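Local coordinates for EvdO2 (Micromonospora carbonacea, PDB 4XAC), which probably catalyses an iron(II)- and 2-oxoglutarate-dependent oxidation in the biosynthesis of the antibiotic everninomicin, at residues R44-R49 against A115-P120; W128-A133 against R212-A217; W147-E152 against C199-G204; L160-G165 against G205-D210. One frame throughout, in Å; residues are numbered along the deposited sequence.

Contact 1: R44-R49 against A115-P120. With AKG (2-oxoglutaric acid), chain D.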
# COMPACT_ATOMS: atom_id res chain seq x y z
N ARG A 44 -14.41 3.64 12.49
CA ARG A 44 -13.98 3.97 13.84
C ARG A 44 -12.50 4.36 13.92
O ARG A 44 -12.10 5.09 14.83
CB ARG A 44 -14.26 2.79 14.78
N LEU A 45 -11.69 3.88 12.99
CA LEU A 45 -10.27 4.25 12.94
C LEU A 45 -10.06 5.66 12.39
O LEU A 45 -9.16 6.39 12.81
CB LEU A 45 -9.47 3.26 12.09
CG LEU A 45 -9.15 1.87 12.64
CD1 LEU A 45 -8.52 1.03 11.53
CD2 LEU A 45 -8.24 1.94 13.85
N PHE A 46 -10.89 6.02 11.41
CA PHE A 46 -10.80 7.31 10.73
C PHE A 46 -12.06 8.12 10.97
O PHE A 46 -13.02 8.02 10.20
CB PHE A 46 -10.59 7.14 9.23
CG PHE A 46 -9.28 6.52 8.87
CD1 PHE A 46 -8.15 7.30 8.72
CD2 PHE A 46 -9.18 5.15 8.68
CE1 PHE A 46 -6.94 6.74 8.37
CE2 PHE A 46 -7.96 4.58 8.34
CZ PHE A 46 -6.85 5.37 8.18
N VAL A 47 -12.05 8.92 12.02
CA VAL A 47 -13.21 9.75 12.31
C VAL A 47 -13.08 11.12 11.65
O VAL A 47 -12.15 11.86 11.94
CB VAL A 47 -13.39 9.94 13.82
CG1 VAL A 47 -14.58 10.85 14.09
CG2 VAL A 47 -13.58 8.57 14.47
N ARG A 48 -14.00 11.43 10.73
CA ARG A 48 -14.07 12.78 10.17
C ARG A 48 -14.73 13.67 11.21
O ARG A 48 -15.83 13.40 11.66
CB ARG A 48 -14.84 12.80 8.84
CG ARG A 48 -14.86 14.16 8.16
CD ARG A 48 -15.49 14.10 6.76
NE ARG A 48 -15.48 15.40 6.10
CZ ARG A 48 -14.71 15.72 5.06
NH1 ARG A 48 -13.88 14.82 4.55
NH2 ARG A 48 -14.78 16.93 4.53
N ARG A 49 -14.03 14.73 11.62
CA ARG A 49 -14.43 15.53 12.77
C ARG A 49 -14.62 16.98 12.35
O ARG A 49 -13.85 17.51 11.54
CB ARG A 49 -13.38 15.41 13.90
CG ARG A 49 -13.64 16.28 15.13
CD ARG A 49 -12.71 15.90 16.29
NE ARG A 49 -12.77 16.84 17.40
CZ ARG A 49 -12.13 16.67 18.55
NH1 ARG A 49 -11.39 15.58 18.73
NH2 ARG A 49 -12.22 17.57 19.52
N ALA A 115 -2.98 1.34 7.18
CA ALA A 115 -4.26 1.79 6.68
C ALA A 115 -4.11 3.15 6.05
O ALA A 115 -3.36 4.00 6.55
CB ALA A 115 -5.29 1.83 7.79
N ILE A 116 -4.83 3.33 4.95
CA ILE A 116 -4.82 4.58 4.22
C ILE A 116 -6.24 5.00 3.90
O ILE A 116 -7.11 4.16 3.60
CB ILE A 116 -4.00 4.47 2.91
CG1 ILE A 116 -2.62 3.89 3.18
CG2 ILE A 116 -3.87 5.84 2.26
CD1 ILE A 116 -1.85 3.57 1.93
N LEU A 117 -6.49 6.30 3.98
CA LEU A 117 -7.74 6.88 3.57
C LEU A 117 -7.42 8.10 2.72
O LEU A 117 -6.76 9.02 3.19
CB LEU A 117 -8.61 7.26 4.77
CG LEU A 117 -10.04 7.76 4.53
CD1 LEU A 117 -10.95 7.35 5.67
CD2 LEU A 117 -10.08 9.26 4.36
N LYS A 118 -7.82 8.07 1.45
CA LYS A 118 -7.81 9.27 0.62
C LYS A 118 -9.18 9.90 0.74
O LYS A 118 -10.15 9.36 0.21
CB LYS A 118 -7.49 8.97 -0.84
CG LYS A 118 -6.02 8.67 -1.12
CD LYS A 118 -5.72 8.79 -2.62
CE LYS A 118 -4.67 9.87 -2.92
NZ LYS A 118 -3.26 9.40 -2.78
N PRO A 119 -9.27 11.04 1.44
CA PRO A 119 -10.52 11.79 1.62
C PRO A 119 -11.09 12.23 0.27
O PRO A 119 -10.37 12.31 -0.72
CB PRO A 119 -10.10 13.00 2.45
CG PRO A 119 -8.78 12.63 3.06
CD PRO A 119 -8.13 11.74 2.05
N PRO A 120 -12.41 12.50 0.23
CA PRO A 120 -13.01 13.13 -0.95
C PRO A 120 -12.24 14.37 -1.39
O PRO A 120 -11.82 15.17 -0.54
CB PRO A 120 -14.42 13.50 -0.47
CG PRO A 120 -14.73 12.48 0.58
CD PRO A 120 -13.41 12.10 1.23
C1 AKG D . 1.84 1.17 -0.94
O1 AKG D . 0.90 0.41 -0.58
O2 AKG D . 3.04 0.80 -0.92
C2 AKG D . 1.53 2.56 -1.38
O5 AKG D . 2.45 3.34 -1.63
C3 AKG D . 0.11 3.00 -1.47
C4 AKG D . -0.17 4.40 -1.92
C5 AKG D . -1.59 4.89 -1.84
O3 AKG D . -2.49 4.13 -1.40
O4 AKG D . -1.88 6.06 -2.20
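F46 holds its CG anti to its own carbonyl carbon (chi1 -66°), which carries the phenyl ring in against A115 and L117, while L117 sets CG anti to the backbone N (chi1 -174°) and brings its CD1 branch back along the phenylalanine. The two side chains slide past each other in opposite directions. L117 CD1 rests on F46 CB at 3.6 Å, and L117 CB sits over one face of the ring, 4.0 Å from the F46 centroid and 13° off the normal, a CH-pi contact. At the rim, nearly in the ring plane, A115 CB meets F46 CE2 at 3.9 Å; the small methyl lets the edge come close to the strand. Replacing F46 by an alanine would probably leave L117 CB without the flat surface it lies against and open a gap between the helix end and the strand. Farther along, R48 is extended as far as NE and brings NH1 within 4.3 Å of P120 CD, but its charge is matched by a salt bridge to D56. I116 points the other way from A115 and L117, and its CD1 comes within 3.4 Å of O3 of 2-oxoglutarate. One strand thus presents greasy packing on one side and a wall of the cosubstrate pocket on the other. F46 follows directly on helix 32-45; its ring also meets Y42 of that helix, and its side chain touches I75 of strand 74-76, while strand 110-118 runs between strands 74-76 and 226-234 in the larger antiparallel sheet.

Contact 2: W128-A133 against R212-A217. With NI (nickel (II) ion), chain B; AKG (2-oxoglutaric acid), chain D.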
# COMPACT_ATOMS: atom_id res chain seq x y z
N TRP A 128 5.45 8.83 -7.43
CA TRP A 128 6.22 7.63 -7.78
C TRP A 128 7.26 7.32 -6.71
O TRP A 128 7.96 8.22 -6.26
CB TRP A 128 6.92 7.81 -9.13
CG TRP A 128 6.01 7.68 -10.27
CD1 TRP A 128 5.47 8.68 -11.03
CD2 TRP A 128 5.51 6.45 -10.79
NE1 TRP A 128 4.65 8.14 -12.00
CE2 TRP A 128 4.67 6.77 -11.87
CE3 TRP A 128 5.69 5.10 -10.43
CZ2 TRP A 128 4.00 5.80 -12.61
CZ3 TRP A 128 5.03 4.13 -11.18
CH2 TRP A 128 4.21 4.48 -12.26
N HIS A 129 7.32 6.06 -6.29
CA HIS A 129 8.28 5.61 -5.30
C HIS A 129 8.39 4.09 -5.36
O HIS A 129 7.54 3.41 -5.95
CB HIS A 129 7.87 6.07 -3.88
CG HIS A 129 6.67 5.34 -3.35
ND1 HIS A 129 5.38 5.64 -3.75
CD2 HIS A 129 6.56 4.30 -2.49
CE1 HIS A 129 4.53 4.82 -3.15
NE2 HIS A 129 5.22 3.99 -2.38
N GLN A 130 9.46 3.56 -4.77
CA GLN A 130 9.58 2.14 -4.48
C GLN A 130 9.57 1.97 -2.97
O GLN A 130 10.21 2.73 -2.25
CB GLN A 130 10.86 1.56 -5.09
CG GLN A 130 10.85 1.52 -6.59
CD GLN A 130 12.26 1.50 -7.13
OE1 GLN A 130 13.00 2.47 -6.95
NE2 GLN A 130 12.65 0.39 -7.73
N ASP A 131 8.84 0.98 -2.48
CA ASP A 131 8.72 0.82 -1.05
C ASP A 131 10.09 0.52 -0.42
O ASP A 131 10.37 0.90 0.72
CB ASP A 131 7.69 -0.28 -0.73
CG ASP A 131 6.28 0.11 -1.15
OD1 ASP A 131 6.01 1.33 -1.27
OD2 ASP A 131 5.43 -0.78 -1.37
N GLU A 132 10.95 -0.16 -1.17
CA GLU A 132 12.28 -0.46 -0.65
C GLU A 132 13.11 0.82 -0.42
O GLU A 132 14.06 0.81 0.37
CB GLU A 132 13.01 -1.42 -1.59
CG GLU A 132 14.34 -1.92 -1.01
CD GLU A 132 14.97 -3.02 -1.82
OE1 GLU A 132 14.27 -3.64 -2.65
OE2 GLU A 132 16.18 -3.26 -1.64
N ALA A 133 12.73 1.92 -1.06
CA ALA A 133 13.46 3.18 -0.84
C ALA A 133 13.40 3.63 0.62
O ALA A 133 14.24 4.41 1.07
CB ALA A 133 12.90 4.28 -1.75
N ARG A 212 10.24 -3.69 -4.67
CA ARG A 212 11.02 -2.88 -5.60
C ARG A 212 10.23 -2.37 -6.82
O ARG A 212 10.78 -1.64 -7.64
CB ARG A 212 12.25 -3.66 -6.08
CG ARG A 212 13.55 -2.84 -6.06
CD ARG A 212 14.80 -3.70 -6.30
NE ARG A 212 15.51 -4.03 -5.07
CZ ARG A 212 16.62 -4.76 -5.02
NH1 ARG A 212 17.15 -5.25 -6.14
NH2 ARG A 212 17.20 -5.01 -3.85
N THR A 213 8.96 -2.72 -6.95
CA THR A 213 8.13 -2.23 -8.06
C THR A 213 7.73 -0.76 -7.90
O THR A 213 7.06 -0.42 -6.91
CB THR A 213 6.86 -3.08 -8.20
OG1 THR A 213 7.23 -4.47 -8.25
CG2 THR A 213 6.07 -2.70 -9.45
N PRO A 214 8.13 0.11 -8.84
CA PRO A 214 7.70 1.51 -8.68
C PRO A 214 6.19 1.64 -8.80
O PRO A 214 5.57 0.96 -9.63
CB PRO A 214 8.42 2.26 -9.83
CG PRO A 214 9.57 1.37 -10.21
CD PRO A 214 9.07 -0.06 -9.96
N HIS A 215 5.61 2.47 -7.95
CA HIS A 215 4.18 2.74 -8.02
C HIS A 215 3.83 4.17 -7.61
O HIS A 215 4.61 4.88 -6.96
CB HIS A 215 3.39 1.72 -7.18
CG HIS A 215 3.84 1.61 -5.76
ND1 HIS A 215 4.98 0.93 -5.39
CD2 HIS A 215 3.29 2.07 -4.61
CE1 HIS A 215 5.12 0.99 -4.07
NE2 HIS A 215 4.10 1.68 -3.58
N TYR A 216 2.62 4.55 -8.01
CA TYR A 216 2.11 5.92 -7.91
C TYR A 216 0.61 5.82 -7.67
O TYR A 216 -0.02 4.88 -8.16
CB TYR A 216 2.42 6.67 -9.21
CG TYR A 216 1.59 7.91 -9.47
CD1 TYR A 216 0.36 7.83 -10.13
CD2 TYR A 216 2.06 9.15 -9.10
CE1 TYR A 216 -0.39 8.95 -10.38
CE2 TYR A 216 1.30 10.30 -9.34
CZ TYR A 216 0.08 10.18 -9.99
OH TYR A 216 -0.68 11.30 -10.24
N ALA A 217 0.05 6.78 -6.94
CA ALA A 217 -1.41 6.86 -6.83
C ALA A 217 -1.87 8.27 -7.15
O ALA A 217 -1.33 9.24 -6.62
CB ALA A 217 -1.89 6.43 -5.44
NI NI B . 4.25 2.32 -1.60
C1 AKG D . 1.84 1.17 -0.94
O1 AKG D . 0.90 0.41 -0.58
O2 AKG D . 3.04 0.80 -0.92
C2 AKG D . 1.53 2.56 -1.38
O5 AKG D . 2.45 3.34 -1.63
C3 AKG D . 0.11 3.00 -1.47
C4 AKG D . -0.17 4.40 -1.92
C5 AKG D . -1.59 4.89 -1.84
O3 AKG D . -2.49 4.13 -1.40
O4 AKG D . -1.88 6.06 -2.20
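H129, D131 and H215 hold the nickel ion together, through H129 NE2 at 2.1 Å, D131 OD1 at 2.0 Å and H215 NE2 at 2.1 Å. 2-Oxoglutarate chelates the same ion through O2 and O5, and one further ligand comes from outside the two segments. Imidazole and carboxylate suit the task because each offers a compact lone-pair donor on a short side chain. Behind the metal, H129 and H215 form an antiparallel hydrogen-bonded pair, with H215 N to H129 O at 2.9 Å. H215 is fixed in rotation by ND1, which gives a straight bond (168°) to T213 O in the plane of its ring; H129 ND1 is likewise bonded to P127 O, and the other aspartate oxygen, D131 OD2, to H209 NE2. Farther out, Q130 NE2 donates to R212 O at 2.8 Å, and R212 meets E132 side-on, NE to OE1 at 2.7 Å and NH2 to the syn lone pair of OE2. On the other flank, W128 takes Y216 CB over its indole face, 3.5 Å from W128 CD2. The His-X-Asp...His facial triad and the bidentate cosubstrate are those of iron(II)/2-oxoglutarate oxygenases, so nickel probably stands in for the catalytic iron.

Contact 3: W147-E152 against C199-G204. With AKG (2-oxoglutaric acid), chain D.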
# COMPACT_ATOMS: atom_id res chain seq x y z
N TRP A 147 -2.46 -4.62 -1.17
CA TRP A 147 -3.26 -3.41 -1.03
C TRP A 147 -4.71 -3.75 -1.31
O TRP A 147 -5.10 -3.87 -2.47
CB TRP A 147 -2.71 -2.36 -2.02
CG TRP A 147 -3.16 -0.90 -1.98
CD1 TRP A 147 -2.50 0.15 -1.36
CD2 TRP A 147 -4.25 -0.31 -2.72
NE1 TRP A 147 -3.16 1.34 -1.62
CE2 TRP A 147 -4.22 1.09 -2.45
CE3 TRP A 147 -5.25 -0.82 -3.55
CZ2 TRP A 147 -5.17 1.97 -3.00
CZ3 TRP A 147 -6.19 0.07 -4.09
CH2 TRP A 147 -6.14 1.43 -3.80
N THR A 148 -5.52 -3.92 -0.26
CA THR A 148 -6.94 -4.27 -0.42
C THR A 148 -7.79 -3.01 -0.35
O THR A 148 -7.67 -2.24 0.60
CB THR A 148 -7.43 -5.26 0.66
OG1 THR A 148 -6.67 -6.47 0.59
CG2 THR A 148 -8.91 -5.59 0.47
N THR A 149 -8.62 -2.78 -1.35
CA THR A 149 -9.48 -1.58 -1.30
C THR A 149 -10.84 -1.92 -0.71
O THR A 149 -11.38 -3.00 -0.95
CB THR A 149 -9.63 -0.94 -2.70
OG1 THR A 149 -10.33 0.31 -2.60
CG2 THR A 149 -10.36 -1.89 -3.69
N LEU A 150 -11.40 -1.00 0.09
CA LEU A 150 -12.76 -1.17 0.63
C LEU A 150 -13.78 -0.44 -0.21
O LEU A 150 -15.00 -0.55 0.01
CB LEU A 150 -12.84 -0.67 2.07
CG LEU A 150 -11.76 -1.11 3.05
CD1 LEU A 150 -12.16 -0.73 4.48
CD2 LEU A 150 -11.47 -2.60 2.93
N ASP A 151 -13.28 0.34 -1.16
CA ASP A 151 -14.10 1.17 -2.02
C ASP A 151 -13.74 0.91 -3.47
O ASP A 151 -12.68 0.35 -3.75
CB ASP A 151 -13.88 2.66 -1.70
CG ASP A 151 -14.28 3.01 -0.29
OD1 ASP A 151 -15.49 3.02 -0.02
OD2 ASP A 151 -13.39 3.25 0.55
N GLU A 152 -14.60 1.32 -4.40
CA GLU A 152 -14.17 1.32 -5.80
C GLU A 152 -12.90 2.17 -5.92
O GLU A 152 -12.83 3.28 -5.39
CB GLU A 152 -15.25 1.87 -6.72
CG GLU A 152 -14.79 1.84 -8.18
CD GLU A 152 -15.82 2.38 -9.14
OE1 GLU A 152 -16.73 3.09 -8.68
OE2 GLU A 152 -15.71 2.08 -10.35
N CYS A 199 -4.22 0.14 -12.21
CA CYS A 199 -4.91 -1.03 -11.69
C CYS A 199 -6.18 -0.68 -10.92
O CYS A 199 -6.19 -0.77 -9.69
CB CYS A 199 -3.96 -1.81 -10.78
SG CYS A 199 -2.55 -2.54 -11.66
N PRO A 200 -7.26 -0.32 -11.64
CA PRO A 200 -8.58 -0.13 -11.01
C PRO A 200 -9.09 -1.42 -10.37
O PRO A 200 -8.76 -2.51 -10.82
CB PRO A 200 -9.47 0.29 -12.18
CG PRO A 200 -8.54 0.83 -13.20
CD PRO A 200 -7.30 -0.01 -13.07
N LEU A 201 -9.86 -1.26 -9.30
CA LEU A 201 -10.35 -2.37 -8.49
C LEU A 201 -11.75 -2.09 -8.02
O LEU A 201 -12.14 -0.93 -7.84
CB LEU A 201 -9.45 -2.59 -7.27
CG LEU A 201 -8.01 -3.05 -7.52
CD1 LEU A 201 -7.27 -3.04 -6.22
CD2 LEU A 201 -8.00 -4.45 -8.15
N ALA A 202 -12.53 -3.15 -7.83
CA ALA A 202 -13.85 -3.06 -7.22
C ALA A 202 -13.64 -3.27 -5.73
O ALA A 202 -12.57 -3.74 -5.34
CB ALA A 202 -14.81 -4.11 -7.83
N PRO A 203 -14.65 -2.95 -4.90
CA PRO A 203 -14.42 -3.13 -3.46
C PRO A 203 -14.08 -4.59 -3.14
O PRO A 203 -14.69 -5.51 -3.67
CB PRO A 203 -15.77 -2.73 -2.84
CG PRO A 203 -16.38 -1.82 -3.84
CD PRO A 203 -15.97 -2.35 -5.17
N GLY A 204 -13.06 -4.78 -2.32
CA GLY A 204 -12.65 -6.13 -1.96
C GLY A 204 -11.58 -6.67 -2.89
O GLY A 204 -11.02 -7.74 -2.63
C1 AKG D . 1.84 1.17 -0.94
O1 AKG D . 0.90 0.41 -0.58
O2 AKG D . 3.04 0.80 -0.92
C2 AKG D . 1.53 2.56 -1.38
O5 AKG D . 2.45 3.34 -1.63
C3 AKG D . 0.11 3.00 -1.47
C4 AKG D . -0.17 4.40 -1.92
C5 AKG D . -1.59 4.89 -1.84
O3 AKG D . -2.49 4.13 -1.40
O4 AKG D . -1.88 6.06 -2.20
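T149 and G204 join the two backbones, G204 N donating to T149 O at 2.8 Å (161°), and the CA atoms come closer still at D151 and P203, 4.5 Å apart. Glycine fits at G204 because phi is positive there and a CB would be pressed against the carbonyl oxygen of P203. T149 uses both of its branches: with OG1 anti to the backbone N (chi1 -173°), the hydroxyl reaches forward to D151 O at 2.6 Å, spanning the bend where the strand ends, while CG2 packs against L201 CB at 3.8 Å and close to A202 O. A beta-branched threonine is apt here, since one short side chain serves a polar and an apolar neighbour at once. The contact lies in the double-stranded beta-helix of the cupin clan: strand 139-149 pairs with strands 206-210 and 226-234 in the larger sheet, and residues 199-204 lead from the end of the smaller sheet into strand 206-210. Deeper in, the W147 indole works at both ends of its edge. Its CZ3 meets L201 CD1 at 3.9 Å near the ring plane, and at the other end NE1 donates to O3 of 2-oxoglutarate at 2.9 Å (155°), so a wide ring bridges the apolar interior and the distal carboxylate of the cosubstrate. Toward the surface P203 lays its stiff ring along the turn, CB 3.7 Å from L150 O and CG against E152 N. The carboxylate of D151 points off to a salt bridge with R227 of strand 226-234.

Contact 4: L160-G165 against G205-D210. With AKG (2-oxoglutaric acid), chain D.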
# COMPACT_ATOMS: atom_id res chain seq x y z
N LEU A 160 -3.83 2.47 -7.76
CA LEU A 160 -2.39 2.40 -7.97
C LEU A 160 -2.03 2.26 -9.45
O LEU A 160 -2.78 1.67 -10.23
CB LEU A 160 -1.78 1.23 -7.17
CG LEU A 160 -1.96 1.36 -5.64
CD1 LEU A 160 -1.05 0.40 -4.86
CD2 LEU A 160 -1.73 2.79 -5.18
N HIS A 161 -0.89 2.84 -9.81
CA HIS A 161 -0.24 2.66 -11.11
C HIS A 161 1.12 2.04 -10.86
O HIS A 161 1.76 2.36 -9.86
CB HIS A 161 -0.06 4.00 -11.84
CG HIS A 161 -1.32 4.79 -12.01
ND1 HIS A 161 -1.73 5.28 -13.23
CD2 HIS A 161 -2.24 5.21 -11.11
CE1 HIS A 161 -2.86 5.95 -13.08
NE2 HIS A 161 -3.19 5.93 -11.80
N TYR A 162 1.57 1.17 -11.77
CA TYR A 162 2.87 0.50 -11.64
C TYR A 162 3.76 0.68 -12.85
O TYR A 162 3.27 0.92 -13.95
CB TYR A 162 2.68 -1.01 -11.44
CG TYR A 162 1.99 -1.36 -10.16
CD1 TYR A 162 0.68 -1.82 -10.15
CD2 TYR A 162 2.66 -1.25 -8.97
CE1 TYR A 162 0.05 -2.16 -8.97
CE2 TYR A 162 2.05 -1.58 -7.79
CZ TYR A 162 0.75 -2.03 -7.78
OH TYR A 162 0.18 -2.37 -6.58
N LEU A 163 5.07 0.56 -12.64
CA LEU A 163 6.03 0.46 -13.73
C LEU A 163 6.35 -1.02 -13.90
O LEU A 163 7.12 -1.57 -13.10
CB LEU A 163 7.30 1.26 -13.45
CG LEU A 163 8.28 1.26 -14.63
CD1 LEU A 163 7.79 2.18 -15.73
CD2 LEU A 163 9.69 1.65 -14.20
N PRO A 164 5.74 -1.67 -14.90
CA PRO A 164 5.95 -3.11 -15.06
C PRO A 164 7.42 -3.46 -15.24
O PRO A 164 8.11 -2.81 -16.04
CB PRO A 164 5.15 -3.46 -16.32
CG PRO A 164 4.12 -2.37 -16.42
CD PRO A 164 4.81 -1.13 -15.92
N GLY A 165 7.88 -4.48 -14.52
CA GLY A 165 9.24 -4.95 -14.64
C GLY A 165 10.24 -4.15 -13.82
O GLY A 165 11.42 -4.50 -13.77
N GLY A 205 -11.30 -5.93 -3.96
CA GLY A 205 -10.19 -6.27 -4.84
C GLY A 205 -8.88 -5.84 -4.20
O GLY A 205 -8.88 -5.05 -3.26
N ALA A 206 -7.76 -6.35 -4.70
CA ALA A 206 -6.47 -5.94 -4.20
C ALA A 206 -5.45 -5.95 -5.30
O ALA A 206 -5.58 -6.69 -6.30
CB ALA A 206 -6.01 -6.86 -3.04
N VAL A 207 -4.40 -5.16 -5.10
CA VAL A 207 -3.21 -5.29 -5.91
C VAL A 207 -2.08 -5.72 -4.98
O VAL A 207 -2.08 -5.40 -3.77
CB VAL A 207 -2.86 -3.99 -6.67
CG1 VAL A 207 -3.81 -3.78 -7.84
CG2 VAL A 207 -2.90 -2.78 -5.73
N VAL A 208 -1.14 -6.48 -5.54
CA VAL A 208 0.01 -7.01 -4.81
C VAL A 208 1.25 -6.50 -5.51
O VAL A 208 1.37 -6.66 -6.72
CB VAL A 208 0.02 -8.57 -4.83
CG1 VAL A 208 1.18 -9.12 -3.94
CG2 VAL A 208 -1.33 -9.13 -4.40
N HIS A 209 2.20 -5.91 -4.79
CA HIS A 209 3.44 -5.52 -5.46
C HIS A 209 4.69 -5.78 -4.64
O HIS A 209 4.70 -5.66 -3.41
CB HIS A 209 3.41 -4.03 -5.90
CG HIS A 209 3.19 -3.05 -4.79
ND1 HIS A 209 1.94 -2.55 -4.48
CD2 HIS A 209 4.06 -2.42 -3.95
CE1 HIS A 209 2.05 -1.69 -3.48
NE2 HIS A 209 3.32 -1.59 -3.14
N ASP A 210 5.75 -6.15 -5.36
CA ASP A 210 7.07 -6.35 -4.80
C ASP A 210 7.61 -5.07 -4.16
O ASP A 210 7.25 -3.97 -4.56
CB ASP A 210 8.02 -6.83 -5.90
CG ASP A 210 9.40 -7.22 -5.36
OD1 ASP A 210 10.31 -6.37 -5.37
OD2 ASP A 210 9.55 -8.37 -4.92
C1 AKG D . 1.84 1.17 -0.94
O1 AKG D . 0.90 0.41 -0.58
O2 AKG D . 3.04 0.80 -0.92
C2 AKG D . 1.53 2.56 -1.38
O5 AKG D . 2.45 3.34 -1.63
C3 AKG D . 0.11 3.00 -1.47
C4 AKG D . -0.17 4.40 -1.92
C5 AKG D . -1.59 4.89 -1.84
O3 AKG D . -2.49 4.13 -1.40
O4 AKG D . -1.88 6.06 -2.20
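Y162 and H209 present their rings to each other obliquely, planes at 53° and centroids 5.3 Å apart. At the tyrosine's edge, in its plane, lies H209 ND1, and V207 CB is near that plane too; F23 stacks on the tyrosine ring. The edge of the imidazole carries Y162 OH on its ND1 side and 2-oxoglutarate on its NE2 side. Y162 OH and H209 ND1 share a hydrogen bond of 2.7 Å, while H209 NE2 gives a longer one of 3.3 Å to O2 of the cosubstrate and also bonds D131 OD2, a carboxylate oxygen of the metal site. With CG between the backbone N and the carbonyl carbon (chi1 58°), H209 swings its ring across to both partners. Strand 160-162 belongs to the smaller sheet and strand 206-210 to the larger one; their axes pass 9.6 Å apart at 37°, so these side chains fill the space between the two layers of the double-stranded beta-helix. A leucine in place of H209 is likely to leave Y162 OH, D131 OD2 and O2 of 2-oxoglutarate each short of a polar partner. V207 CG2 comes within 3.2 Å of Y162 OH and lies 3.8 Å from L160 CD1. The forked leucine suits its position: CD1 packs on V207 and H209, while CD2 reaches toward C5 of 2-oxoglutarate at 3.9 Å.

Overall arrangement
From the N terminus, the chain runs through helix 32-45 and meets strand 110-118 in contact 1, which closes its loop before any other opens. Contact 2 opens at 128-133 and closes only at 212-217, so contacts 3 and 4 nest within its loop. These two cross: 147-152 and 160-165 come first, then 199-204 and 205-210 return in the same order. Contact 1 ties the helical layer to the larger sheet; contact 3 binds the end of strand 139-149 to the loop entering strand 206-210, contact 4 joins the two sheets, and contact 2 brings the metal-binding loop onto the smaller one. Contacts 2 and 4 lie about 9 Å apart between centres, and all four reach 2-oxoglutarate.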